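Long-range contacts in platelet aggregation factor Sm-hPAF (Streptococcus mitis, PDB 4GWI), which probably forms pores in cholesterol-containing host membranes, and through this fragment, its F-type lectin domain, binds fucosylated glycans such as Lewis y: residues N11-K16 with V59-T64; E65-V70 with V141-S146; V89-E94 with K120-V125. The protein carries 2 engineered substitutions. All coordinates share one frame; numbering follows the deposited sequence.

Contact 1: N11-K16 with V59-T64. With MG (magnesium ion), chain E.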
ATOM      1  N   ASN A  11      -1.332   5.159  13.166  1.00 23.11           N
ATOM      2  CA  ASN A  11      -0.794   4.609  11.904  1.00 20.25           C
ATOM      3  C   ASN A  11       0.624   4.202  12.108  1.00 19.47           C
ATOM      4  O   ASN A  11       1.598   4.996  12.100  1.00 21.38           O
ATOM      5  CB  ASN A  11      -0.958   5.691  10.800  1.00 19.39           C
ATOM      6  CG  ASN A  11      -0.147   5.303   9.556  1.00 20.72           C
ATOM      7  OD1 ASN A  11       0.128   4.111   9.310  1.00 19.52           O
ATOM      8  ND2 ASN A  11       0.241   6.272   8.763  1.00 21.02           N
ATOM      9  N   ILE A  12       0.852   2.855  12.234  1.00 19.59           N
ATOM     10  CA  ILE A  12       2.214   2.356  12.513  1.00 20.27           C
ATOM     11  C   ILE A  12       3.103   2.247  11.258  1.00 19.40           C
ATOM     12  O   ILE A  12       4.296   1.955  11.357  1.00 22.36           O
ATOM     13  CB  ILE A  12       2.222   0.972  13.224  1.00 21.10           C
ATOM     14  CG1 ILE A  12       1.428  -0.079  12.456  1.00 22.49           C
ATOM     15  CG2 ILE A  12       1.488   1.134  14.572  1.00 25.19           C
ATOM     16  CD1 ILE A  12       1.745  -1.543  12.905  1.00 24.48           C
ATOM     17  N   ALA A  13       2.542   2.563  10.066  1.00 18.23           N
ATOM     18  CA  ALA A  13       3.417   2.562   8.878  1.00 17.83           C
ATOM     19  C   ALA A  13       4.162   3.901   8.670  1.00 18.22           C
ATOM     20  O   ALA A  13       5.120   3.961   7.976  1.00 18.16           O
ATOM     21  CB  ALA A  13       2.545   2.318   7.616  1.00 18.07           C
ATOM     22  N   ARG A  14       3.672   4.988   9.309  1.00 20.24           N
ATOM     23  CA  ARG A  14       4.314   6.279   9.105  1.00 20.56           C
ATOM     24  C   ARG A  14       5.733   6.293   9.409  1.00 18.79           C
ATOM     25  O   ARG A  14       6.201   5.865  10.506  1.00 21.85           O
ATOM     26  CB  ARG A  14       3.544   7.240  10.046  1.00 25.07           C
ATOM     27  CG  ARG A  14       4.298   8.513  10.230  1.00 33.37           C
ATOM     28  CD  ARG A  14       3.824   9.244   9.033  1.00 32.38           C
ATOM     29  NE  ARG A  14       4.308  10.642   9.186  1.00 47.03           N
ATOM     30  CZ  ARG A  14       5.512  11.063   8.791  1.00 47.69           C
ATOM     31  NH1 ARG A  14       5.854  12.337   9.042  1.00 42.22           N
ATOM     32  NH2 ARG A  14       6.392  10.235   8.142  1.00 43.03           N
ATOM     33  N   GLY A  15       6.521   6.738   8.444  1.00 18.37           N
ATOM     34  CA  GLY A  15       7.938   6.903   8.618  1.00 19.21           C
ATOM     35  C   GLY A  15       8.774   5.652   8.647  1.00 21.37           C
ATOM     36  O   GLY A  15       9.996   5.706   8.881  1.00 24.04           O
ATOM     37  N   LYS A  16       8.122   4.512   8.318  1.00 19.31           N
ATOM     38  CA  LYS A  16       8.894   3.258   8.253  1.00 17.84           C
ATOM     39  C   LYS A  16       9.637   3.062   6.922  1.00 20.42           C
ATOM     40  O   LYS A  16       9.421   3.835   5.981  1.00 21.22           O
ATOM     41  CB  LYS A  16       7.883   2.122   8.450  1.00 19.66           C
ATOM     42  CG  LYS A  16       7.160   2.042   9.814  1.00 19.59           C
ATOM     43  CD  LYS A  16       8.207   1.666  10.884  1.00 21.32           C
ATOM     44  CE  LYS A  16       7.518   1.480  12.228  1.00 27.33           C
ATOM     45  NZ  LYS A  16       6.783   2.644  12.754  1.00 31.08           N
ATOM     46  N   VAL A  59       6.026  -1.930   2.775  1.00 16.51           N
ATOM     47  CA  VAL A  59       6.602  -1.248   3.949  1.00 17.37           C
ATOM     48  C   VAL A  59       7.022  -2.345   4.958  1.00 19.04           C
ATOM     49  O   VAL A  59       6.335  -3.368   5.156  1.00 17.96           O
ATOM     50  CB  VAL A  59       5.573  -0.289   4.549  1.00 16.56           C
ATOM     51  CG1 VAL A  59       4.213  -0.990   4.859  1.00 17.08           C
ATOM     52  CG2 VAL A  59       6.202   0.470   5.808  1.00 17.45           C
ATOM     53  N   ASP A  60       8.175  -2.074   5.585  1.00 18.93           N
ATOM     54  CA  ASP A  60       8.714  -2.930   6.721  1.00 16.77           C
ATOM     55  C   ASP A  60       8.280  -2.258   7.981  1.00 19.78           C
ATOM     56  O   ASP A  60       8.791  -1.129   8.325  1.00 21.63           O
ATOM     57  CB  ASP A  60      10.216  -3.000   6.564  1.00 18.46           C
ATOM     58  CG  ASP A  60      10.854  -3.842   7.623  1.00 19.73           C
ATOM     59  OD1 ASP A  60      10.150  -4.277   8.511  1.00 21.98           O
ATOM     60  OD2 ASP A  60      12.101  -3.932   7.525  1.00 22.74           O
ATOM     61  N   LEU A  61       7.405  -2.871   8.743  1.00 19.23           N
ATOM     62  CA  LEU A  61       6.953  -2.290  10.039  1.00 19.59           C
ATOM     63  C   LEU A  61       8.051  -2.327  11.089  1.00 20.05           C
ATOM     64  O   LEU A  61       7.835  -1.711  12.186  1.00 25.10           O
ATOM     65  CB  LEU A  61       5.701  -3.003  10.550  1.00 19.54           C
ATOM     66  CG  LEU A  61       4.506  -3.006   9.596  1.00 18.62           C
ATOM     67  CD1 LEU A  61       3.362  -3.830  10.117  1.00 21.65           C
ATOM     68  CD2 LEU A  61       4.004  -1.556   9.308  1.00 20.76           C
ATOM     69  N   GLY A  62       9.112  -3.096  10.827  1.00 19.59           N
ATOM     70  CA  GLY A  62      10.305  -3.111  11.651  1.00 22.43           C
ATOM     71  C   GLY A  62      10.289  -4.148  12.767  1.00 25.52           C
ATOM     72  O   GLY A  62      11.360  -4.429  13.340  1.00 26.12           O
ATOM     73  N   LYS A  63       9.121  -4.718  13.014  1.00 23.47           N
ATOM     74  CA  LYS A  63       8.898  -5.775  14.004  1.00 23.77           C
ATOM     75  C   LYS A  63       7.612  -6.422  13.612  1.00 23.09           C
ATOM     76  O   LYS A  63       6.880  -5.868  12.784  1.00 23.06           O
ATOM     77  CB  LYS A  63       8.856  -5.205  15.445  1.00 25.68           C
ATOM     78  CG  LYS A  63       7.834  -4.134  15.714  1.00 32.11           C
ATOM     79  CD  LYS A  63       7.889  -3.513  17.150  1.00 42.13           C
ATOM     80  CE  LYS A  63       7.745  -4.535  18.311  1.00 55.28           C
ATOM     81  NZ  LYS A  63       6.791  -5.705  18.190  1.00 54.51           N
ATOM     82  N   THR A  64       7.288  -7.604  14.150  1.00 21.67           N
ATOM     83  CA  THR A  64       6.001  -8.216  13.882  1.00 21.01           C
ATOM     84  C   THR A  64       4.897  -7.577  14.708  1.00 19.61           C
ATOM     85  O   THR A  64       5.022  -7.436  15.961  1.00 22.58           O
ATOM     86  CB  THR A  64       6.088  -9.754  14.167  1.00 20.78           C
ATOM     87  OG1 THR A  64       7.099 -10.256  13.298  1.00 23.02           O
ATOM     88  CG2 THR A  64       4.768 -10.447  13.883  1.00 23.53           C
TER
HETATM   89 MG    MG E 203      13.801  -3.931   6.162  1.00 38.79          MG
HETATM   90  O   HOH W   1      14.016  -6.161   6.258  1.00 33.79           O
HETATM   91  O   HOH W   2      12.943  -4.041   4.516  1.00 36.47           O
HETATM   92  O   HOH W   3      15.735  -3.930   5.209  1.00 36.29           O

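Contact 2: E65-V70 with V141-S146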
ATOM      1  N   GLU A  65       3.830  -7.152  14.050  1.00 20.62           N
ATOM      2  CA  GLU A  65       2.742  -6.511  14.729  1.00 22.85           C
ATOM      3  C   GLU A  65       1.453  -7.285  14.433  1.00 22.75           C
ATOM      4  O   GLU A  65       1.313  -7.897  13.363  1.00 20.97           O
ATOM      5  CB  GLU A  65       2.576  -5.097  14.115  1.00 22.42           C
ATOM      6  CG  GLU A  65       3.791  -4.228  14.336  1.00 24.44           C
ATOM      7  CD  GLU A  65       3.813  -3.596  15.700  1.00 32.30           C
ATOM      8  OE1 GLU A  65       4.707  -2.719  15.896  1.00 34.76           O
ATOM      9  OE2 GLU A  65       2.952  -3.935  16.560  1.00 32.54           O
ATOM     10  N   ASN A  66       0.440  -7.110  15.286  1.00 21.75           N
ATOM     11  CA  ASN A  66      -0.832  -7.711  15.017  1.00 20.65           C
ATOM     12  C   ASN A  66      -1.714  -6.744  14.229  1.00 24.43           C
ATOM     13  O   ASN A  66      -2.204  -5.742  14.787  1.00 24.61           O
ATOM     14  CB  ASN A  66      -1.508  -8.121  16.324  1.00 23.71           C
ATOM     15  CG  ASN A  66      -2.621  -9.090  16.088  1.00 30.14           C
ATOM     16  OD1 ASN A  66      -3.694  -8.691  15.722  1.00 31.63           O
ATOM     17  ND2 ASN A  66      -2.327 -10.423  16.086  1.00 29.05           N
ATOM     18  N   VAL A  67      -1.791  -7.026  12.928  1.00 21.78           N
ATOM     19  CA  VAL A  67      -2.384  -6.043  11.962  1.00 22.31           C
ATOM     20  C   VAL A  67      -3.829  -6.314  11.837  1.00 23.51           C
ATOM     21  O   VAL A  67      -4.306  -7.486  11.574  1.00 24.20           O
ATOM     22  CB  VAL A  67      -1.680  -6.207  10.607  1.00 22.63           C
ATOM     23  CG1 VAL A  67      -2.382  -5.297   9.536  1.00 21.43           C
ATOM     24  CG2 VAL A  67      -0.174  -5.825  10.732  1.00 22.55           C
ATOM     25  N   GLY A  68      -4.628  -5.251  11.970  1.00 21.68           N
ATOM     26  CA  GLY A  68      -6.019  -5.353  11.769  1.00 22.45           C
ATOM     27  C   GLY A  68      -6.626  -4.600  10.566  1.00 20.37           C
ATOM     28  O   GLY A  68      -7.732  -4.954  10.099  1.00 22.09           O
ATOM     29  N   LYS A  69      -5.881  -3.555  10.133  1.00 21.50           N
ATOM     30  CA  LYS A  69      -6.435  -2.743   9.010  1.00 20.63           C
ATOM     31  C   LYS A  69      -5.297  -2.160   8.210  1.00 17.74           C
ATOM     32  O   LYS A  69      -4.291  -1.694   8.794  1.00 20.66           O
ATOM     33  CB  LYS A  69      -7.371  -1.598   9.524  1.00 20.78           C
ATOM     34  CG  LYS A  69      -8.017  -0.760   8.391  1.00 23.62           C
ATOM     35  CD  LYS A  69      -8.795   0.368   9.139  1.00 25.90           C
ATOM     36  CE  LYS A  69      -9.549   1.320   8.283  1.00 37.36           C
ATOM     37  NZ  LYS A  69     -10.201   2.251   9.287  1.00 37.27           N
ATOM     38  N   VAL A  70      -5.469  -2.218   6.911  1.00 18.02           N
ATOM     39  CA  VAL A  70      -4.509  -1.509   5.995  1.00 19.76           C
ATOM     40  C   VAL A  70      -5.401  -0.614   5.118  1.00 19.19           C
ATOM     41  O   VAL A  70      -6.382  -1.041   4.569  1.00 20.66           O
ATOM     42  CB  VAL A  70      -3.778  -2.506   5.079  1.00 18.61           C
ATOM     43  CG1 VAL A  70      -2.889  -1.745   4.015  1.00 19.58           C
ATOM     44  CG2 VAL A  70      -2.863  -3.406   5.973  1.00 19.52           C
ATOM     45  N   VAL A 141      -0.136   4.609   2.318  1.00 16.03           N
ATOM     46  CA  VAL A 141      -0.662   3.336   2.889  1.00 15.38           C
ATOM     47  C   VAL A 141      -0.521   3.496   4.405  1.00 14.96           C
ATOM     48  O   VAL A 141       0.568   3.841   4.936  1.00 18.76           O
ATOM     49  CB  VAL A 141       0.279   2.192   2.420  1.00 15.72           C
ATOM     50  CG1 VAL A 141      -0.171   0.892   3.126  1.00 19.88           C
ATOM     51  CG2 VAL A 141       0.153   1.981   0.905  1.00 17.34           C
ATOM     52  N   GLU A 142      -1.647   3.309   5.065  1.00 15.90           N
ATOM     53  CA  GLU A 142      -1.657   3.431   6.562  1.00 17.10           C
ATOM     54  C   GLU A 142      -1.976   2.055   7.131  1.00 16.77           C
ATOM     55  O   GLU A 142      -2.723   1.268   6.495  1.00 18.50           O
ATOM     56  CB  GLU A 142      -2.787   4.401   7.002  1.00 18.67           C
ATOM     57  CG  GLU A 142      -2.436   5.830   6.512  1.00 20.30           C
ATOM     58  CD  GLU A 142      -3.580   6.790   6.838  1.00 25.58           C
ATOM     59  OE1 GLU A 142      -4.744   6.392   7.119  1.00 24.77           O
ATOM     60  OE2 GLU A 142      -3.262   8.032   6.758  1.00 25.35           O
ATOM     61  N   VAL A 143      -1.354   1.749   8.262  1.00 16.80           N
ATOM     62  CA  VAL A 143      -1.552   0.350   8.821  1.00 17.45           C
ATOM     63  C   VAL A 143      -1.879   0.503  10.315  1.00 18.31           C
ATOM     64  O   VAL A 143      -1.244   1.327  11.000  1.00 18.95           O
ATOM     65  CB  VAL A 143      -0.233  -0.409   8.707  1.00 18.18           C
ATOM     66  CG1 VAL A 143      -0.371  -1.821   9.374  1.00 19.48           C
ATOM     67  CG2 VAL A 143       0.171  -0.563   7.210  1.00 17.41           C
ATOM     68  N   PHE A 144      -2.868  -0.272  10.789  1.00 18.49           N
ATOM     69  CA  PHE A 144      -3.335  -0.111  12.185  1.00 20.31           C
ATOM     70  C   PHE A 144      -3.349  -1.461  12.887  1.00 20.57           C
ATOM     71  O   PHE A 144      -3.743  -2.445  12.229  1.00 21.01           O
ATOM     72  CB  PHE A 144      -4.727   0.445  12.178  1.00 21.00           C
ATOM     73  CG  PHE A 144      -4.801   1.795  11.441  1.00 22.25           C
ATOM     74  CD1 PHE A 144      -4.479   3.015  12.110  1.00 22.90           C
ATOM     75  CD2 PHE A 144      -5.118   1.807  10.071  1.00 22.73           C
ATOM     76  CE1 PHE A 144      -4.522   4.230  11.359  1.00 22.49           C
ATOM     77  CE2 PHE A 144      -5.192   3.034   9.328  1.00 22.11           C
ATOM     78  CZ  PHE A 144      -4.826   4.203   9.994  1.00 21.20           C
ATOM     79  N   ARG A 145      -2.917  -1.459  14.157  1.00 20.65           N
ATOM     80  CA  ARG A 145      -3.009  -2.730  14.909  1.00 23.19           C
ATOM     81  C   ARG A 145      -4.429  -3.088  15.287  1.00 25.52           C
ATOM     82  O   ARG A 145      -5.279  -2.256  15.486  1.00 24.36           O
ATOM     83  CB  ARG A 145      -2.224  -2.609  16.174  1.00 24.28           C
ATOM     84  CG  ARG A 145      -0.781  -2.309  16.031  1.00 28.64           C
ATOM     85  CD  ARG A 145      -0.138  -2.179  17.454  1.00 33.13           C
ATOM     86  NE  ARG A 145       1.269  -1.872  17.388  1.00 32.16           N
ATOM     87  CZ  ARG A 145       1.830  -0.686  17.648  1.00 32.82           C
ATOM     88  NH1 ARG A 145       3.174  -0.525  17.497  1.00 31.85           N
ATOM     89  NH2 ARG A 145       1.071   0.389  17.993  1.00 34.29           N
ATOM     90  N   SER A 146      -4.698  -4.379  15.406  1.00 23.37           N
ATOM     91  CA  SER A 146      -5.945  -4.870  16.055  1.00 28.41           C
ATOM     92  C   SER A 146      -6.013  -4.351  17.474  1.00 28.26           C
ATOM     93  O   SER A 146      -5.028  -4.208  18.127  1.00 31.77           O
ATOM     94  CB  SER A 146      -5.829  -6.415  16.223  1.00 33.33           C
ATOM     95  OG  SER A 146      -5.696  -6.973  14.984  1.00 35.87           O
TER

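Contact 3: V89-E94 with K120-V125. Unlike the reference sequence in segment 120-125: Asp121 (reference Ala).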
ATOM      1  N   VAL A  89      -3.325  -7.232  -1.693  1.00 18.31           N
ATOM      2  CA  VAL A  89      -2.662  -6.677  -0.441  1.00 17.45           C
ATOM      3  C   VAL A  89      -2.213  -7.893   0.333  1.00 19.60           C
ATOM      4  O   VAL A  89      -3.038  -8.809   0.634  1.00 20.27           O
ATOM      5  CB  VAL A  89      -3.640  -5.813   0.347  1.00 19.08           C
ATOM      6  CG1 VAL A  89      -2.975  -5.214   1.615  1.00 19.46           C
ATOM      7  CG2 VAL A  89      -4.159  -4.655  -0.549  1.00 19.66           C
ATOM      8  N   VAL A  90      -0.951  -7.915   0.697  1.00 19.33           N
ATOM      9  CA  VAL A  90      -0.307  -9.116   1.242  1.00 19.06           C
ATOM     10  C   VAL A  90       0.344  -8.738   2.544  1.00 20.48           C
ATOM     11  O   VAL A  90       0.965  -7.652   2.727  1.00 21.44           O
ATOM     12  CB  VAL A  90       0.810  -9.603   0.296  1.00 19.60           C
ATOM     13  CG1 VAL A  90       1.272 -10.995   0.718  1.00 22.29           C
ATOM     14  CG2 VAL A  90       0.278  -9.693  -1.138  1.00 22.45           C
ATOM     15  N   LEU A  91       0.200  -9.631   3.535  1.00 17.72           N
ATOM     16  CA  LEU A  91       0.942  -9.496   4.774  1.00 18.30           C
ATOM     17  C   LEU A  91       2.012 -10.590   4.832  1.00 19.20           C
ATOM     18  O   LEU A  91       1.685 -11.731   4.508  1.00 18.26           O
ATOM     19  CB  LEU A  91       0.036  -9.640   5.987  1.00 18.32           C
ATOM     20  CG  LEU A  91      -1.161  -8.639   6.143  1.00 18.22           C
ATOM     21  CD1 LEU A  91      -1.884  -8.881   7.453  1.00 20.38           C
ATOM     22  CD2 LEU A  91      -0.559  -7.218   6.033  1.00 20.71           C
ATOM     23  N   LEU A  92       3.215 -10.249   5.210  1.00 18.76           N
ATOM     24  CA  LEU A  92       4.320 -11.234   5.281  1.00 18.40           C
ATOM     25  C   LEU A  92       4.850 -11.246   6.702  1.00 23.15           C
ATOM     26  O   LEU A  92       4.925 -10.236   7.403  1.00 19.85           O
ATOM     27  CB  LEU A  92       5.508 -10.864   4.379  1.00 20.13           C
ATOM     28  CG  LEU A  92       5.169 -10.504   2.965  1.00 21.69           C
ATOM     29  CD1 LEU A  92       6.571 -10.249   2.346  1.00 23.60           C
ATOM     30  CD2 LEU A  92       4.528 -11.654   2.267  1.00 23.45           C
ATOM     31  N   ASN A  93       5.267 -12.450   7.143  1.00 18.56           N
ATOM     32  CA  ASN A  93       5.952 -12.540   8.429  1.00 17.90           C
ATOM     33  C   ASN A  93       7.436 -12.087   8.354  1.00 21.12           C
ATOM     34  O   ASN A  93       7.937 -11.609   7.304  1.00 20.69           O
ATOM     35  CB  ASN A  93       5.789 -14.008   9.011  1.00 16.98           C
ATOM     36  CG  ASN A  93       6.623 -15.044   8.256  1.00 20.49           C
ATOM     37  OD1 ASN A  93       6.376 -16.316   8.497  1.00 21.45           O
ATOM     38  ND2 ASN A  93       7.436 -14.706   7.328  1.00 15.95           N
ATOM     39  N   GLU A  94       8.179 -12.217   9.452  1.00 21.04           N
ATOM     40  CA  GLU A  94       9.548 -11.750   9.499  1.00 21.67           C
ATOM     41  C   GLU A  94      10.472 -12.436   8.560  1.00 23.96           C
ATOM     42  O   GLU A  94      11.488 -11.915   8.109  1.00 26.78           O
ATOM     43  CB  GLU A  94      10.052 -11.843  10.972  1.00 25.86           C
ATOM     44  CG  GLU A  94      11.472 -11.266  11.128  1.00 35.99           C
ATOM     45  CD  GLU A  94      12.595 -12.301  11.176  1.00 62.52           C
ATOM     46  OE1 GLU A  94      12.440 -13.464  10.671  1.00 60.60           O
ATOM     47  OE2 GLU A  94      13.667 -11.916  11.725  1.00 70.16           O
ATOM     48  N   LYS A 120      -3.747 -10.493  12.231  1.00 21.15           N
ATOM     49  CA  LYS A 120      -2.663 -11.209  11.657  1.00 19.92           C
ATOM     50  C   LYS A 120      -1.315 -10.716  12.100  1.00 24.18           C
ATOM     51  O   LYS A 120      -1.016  -9.499  11.965  1.00 22.57           O
ATOM     52  CB  LYS A 120      -2.737 -11.085  10.112  1.00 20.47           C
ATOM     53  CG  LYS A 120      -3.962 -11.743   9.438  1.00 21.00           C
ATOM     54  CD  LYS A 120      -3.849 -13.306   9.590  1.00 23.21           C
ATOM     55  CE  LYS A 120      -5.224 -13.858   9.162  1.00 25.09           C
ATOM     56  NZ  LYS A 120      -5.167 -15.352   9.473  1.00 25.98           N
ATOM     57  N   ASP A 121      -0.412 -11.598  12.520  1.00 20.75           N
ATOM     58  CA  ASP A 121       0.908 -11.179  12.952  1.00 19.23           C
ATOM     59  C   ASP A 121       1.876 -11.072  11.810  1.00 20.66           C
ATOM     60  O   ASP A 121       2.193 -12.115  11.188  1.00 22.13           O
ATOM     61  CB  ASP A 121       1.431 -12.108  14.048  1.00 19.60           C
ATOM     62  CG  ASP A 121       0.522 -12.076  15.272  1.00 22.02           C
ATOM     63  OD1 ASP A 121       0.476 -11.018  15.998  1.00 22.87           O
ATOM     64  OD2 ASP A 121      -0.245 -13.093  15.511  1.00 21.85           O
ATOM     65  N   ALA A 122       2.279  -9.845  11.424  1.00 19.55           N
ATOM     66  CA  ALA A 122       3.049  -9.662  10.230  1.00 18.89           C
ATOM     67  C   ALA A 122       4.056  -8.567  10.428  1.00 20.35           C
ATOM     68  O   ALA A 122       3.790  -7.658  11.241  1.00 20.51           O
ATOM     69  CB  ALA A 122       2.102  -9.236   9.122  1.00 21.33           C
ATOM     70  N   ARG A 123       5.133  -8.655   9.666  1.00 17.89           N
ATOM     71  CA  ARG A 123       6.136  -7.584   9.718  1.00 17.74           C
ATOM     72  C   ARG A 123       6.069  -6.726   8.464  1.00 19.48           C
ATOM     73  O   ARG A 123       6.440  -5.494   8.538  1.00 20.90           O
ATOM     74  CB  ARG A 123       7.537  -8.182   9.885  1.00 19.37           C
ATOM     75  CG  ARG A 123       8.609  -7.046   9.917  1.00 23.04           C
ATOM     76  CD  ARG A 123       9.918  -7.492  10.444  1.00 26.09           C
ATOM     77  NE  ARG A 123      10.948  -6.472  10.031  1.00 25.13           N
ATOM     78  CZ  ARG A 123      12.208  -6.508  10.418  1.00 29.64           C
ATOM     79  NH1 ARG A 123      12.614  -7.452  11.338  1.00 29.26           N
ATOM     80  NH2 ARG A 123      13.034  -5.604   9.880  1.00 28.78           N
ATOM     81  N   TYR A 124       5.682  -7.255   7.323  1.00 18.34           N
ATOM     82  CA  TYR A 124       5.677  -6.487   6.049  1.00 18.27           C
ATOM     83  C   TYR A 124       4.294  -6.385   5.516  1.00 19.62           C
ATOM     84  O   TYR A 124       3.470  -7.351   5.591  1.00 18.81           O
ATOM     85  CB  TYR A 124       6.574  -7.175   5.004  1.00 19.07           C
ATOM     86  CG  TYR A 124       8.033  -7.321   5.404  1.00 19.53           C
ATOM     87  CD1 TYR A 124       8.464  -8.461   6.173  1.00 19.71           C
ATOM     88  CD2 TYR A 124       8.964  -6.303   5.171  1.00 18.46           C
ATOM     89  CE1 TYR A 124       9.779  -8.618   6.568  1.00 21.03           C
ATOM     90  CE2 TYR A 124      10.320  -6.476   5.511  1.00 21.15           C
ATOM     91  CZ  TYR A 124      10.725  -7.628   6.186  1.00 23.14           C
ATOM     92  OH  TYR A 124      12.025  -7.716   6.648  1.00 24.37           O
ATOM     93  N   VAL A 125       3.962  -5.232   4.850  1.00 17.03           N
ATOM     94  CA  VAL A 125       2.690  -5.046   4.167  1.00 16.48           C
ATOM     95  C   VAL A 125       3.040  -4.761   2.710  1.00 17.14           C
ATOM     96  O   VAL A 125       3.896  -3.818   2.476  1.00 18.00           O
ATOM     97  CB  VAL A 125       1.890  -3.877   4.776  1.00 17.08           C
ATOM     98  CG1 VAL A 125       0.592  -3.673   3.941  1.00 21.01           C
ATOM     99  CG2 VAL A 125       1.589  -4.168   6.246  1.00 19.12           C
TER
HETATM  100  O   HOH W   4      12.575  -9.464   8.571  1.00 28.93           O

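Contact 1: N11-K16 with V59-T64
Lys16 lies along the backbone of Asp60 and Leu61, and its aliphatic chain does much of the touching. CB sits 3.5 Å from Val59 CG2, and CE passes 3.2 Å from Leu61 O. The chain bends at chi2 (-68°) and again at chi4, so that it doubles back over its own loop and the ammonium ends 2.9 Å from Ile12 O, in a hydrogen bond from NZ. A lysine suits the place: its methylenes lie against the strand backbone, and the ammonium reaches a carbonyl. Deeper in, Leu61 meets the loop with both branches. CD1 reaches Ile12 CD1 at 4.0 Å, the two chains crossing at a slant, and CD2 lies 4.2 Å from Ala13 CA. Ile12 sends CG1 between its backbone N and carbonyl carbon (chi1 55°), a less roomy position that carries CD1 to the leucine.

The loop is two successive beta turns, type I over Asn11-Arg14 and type II over Ala13-Lys16, leading into the edge strand 17-20 of the five-stranded sheet of this F-type lectin beta-sandwich. Asn11 OD1 steadies the first in an Asx turn, accepting from Ala13 N above its carbonyl plane, and also takes Val143 N, which places the loop on strand 138-145. Gly15, with positive phi, fits the second. Small Ala13 lets the turn lie close to Leu61.

Asp60 forms a second Asx turn, OD1 taking Gly62 N at 2.8 Å from above the carboxylate plane. The same OD1 takes the Arg123 salt bridge, probably steadying the carboxylate, while OD2 binds magnesium (2.2 Å), also held by three waters and Gln17 OE1.

Contact 2: E65-V70 with V141-S146
Glu65 and Arg145 form the charged part of this contact. The guanidinium comes side-on, NE to OE2 at 2.8 Å and almost straight (177°), NH1 to OE1 at 3.1 Å. OE2 lies in the guanidinium plane, yet the carboxylate is turned 56° against it, and both oxygens are met from above the carboxylate plane. The extended arginine chain carries NE to the acid, and NH2 is left for Glu8 and Glu10.

Polar side chains pair beyond it: Ser146 OG donates to Asn66 OD1 at 2.7 Å, almost in line with the C=O bond, and Asn66 ND2 turns to Asp121, which differs from the reference sequence.

The backbones form an antiparallel pair interrupted by a classic beta bulge. Phe144 O accepts from both Gly68 N (3.0 Å) and Lys69 N (3.2 Å), and Phe144 N returns a bond to Lys69 O. Gly68, lacking a side chain, leaves room for Ser146 OG beside its CA.

Among apolar contacts, Val70 CG1 meets Val141 CG1 at 3.9 Å and Val67 CG1 meets Val143 CG1 at 4.0 Å, branched residues facing the interior of the sandwich. On the other face Lys69, fully extended, runs beside the Phe144 ring, CD 4.1 Å from CD2, toward its salt bridge with Glu114.

Arg145 probably offsets the charge of Glu65, Glu8 and Glu10, favouring their ionised forms, and its two-point grip restrains the Glu65 carboxylate, tying strand 138-145 to strand 64-74.

Contact 3: V89-E94 with K120-V125
Leu92 and Tyr124 lean across each other on one face of the sheet, their CB atoms 3.9 Å apart. The phenol extends beyond the leucine and along the chain that leaves the strand: Asn93 O lies at the ring edge, in plane, 3.4 Å from CD1. At the far end, water 4 donates to Glu94 O at 2.7 Å and hydrogen-bonds the Tyr124 hydroxyl, so a long, flat side chain with a polar end reaches the Glu94 carbonyl through water.

Arg123 CG lies over one face of the tyrosine ring, 3.9 Å above the plane and toward its rim. CG anti to the backbone N (chi1 179°), with the chain straight as far as NE, carries the guanidinium to where the Tyr124 hydroxyl and water 4 sit over one of its faces, and NE forms a salt bridge with Asp60 OD1. Glu94 runs alongside in the same direction. Its OE2 stays 4.6 Å from Arg123 NH1, and any attraction between the charges is probably long-range.

On the other face Leu91 lies beside Val125, CD2 to CG2 at 3.7 Å, with Phe117 also packing on the leucine. Leu91 CD1 meets Lys120 CB at 3.6 Å, the two chains crossing at about a right angle. Ala122, being small, admits Leu91 CB.

Leu92 O accepts from both Arg123 N (2.8 Å) and Tyr124 N: a classic beta bulge, placed where the chain turns a corner from strand 120-122 to strand 124-129. There the chain crosses from one sheet to the other of the beta-sandwich, the galactose-binding-like fold of F-type lectins.

Overall arrangement
All three contacts lie in one lectin domain; contact 3 bears on both of its sheets. Contacts 1 and 2 have centres about 9 Å apart and meet where Asn11 and Ile12 bond to Val143, Ile12 N to Val143 O at 2.9 Å. Contacts 1 and 3, centres about 11 Å apart, join through Asp60 OD1 and Arg123 NE at 2.8 Å, beside the magnesium site; the nearest side-chain atom of Arg123 is about 4 Å from that metal. Contacts 2 and 3, centres about 10 Å apart, share the sheet of strand 64-74, with Val67 N 2.8 Å from Lys120 O. The nearest side-chain atom of Glu142 is about 8 Å from the calcium ion. None of the three includes a glycan-pocket residue such as His48 or Arg75.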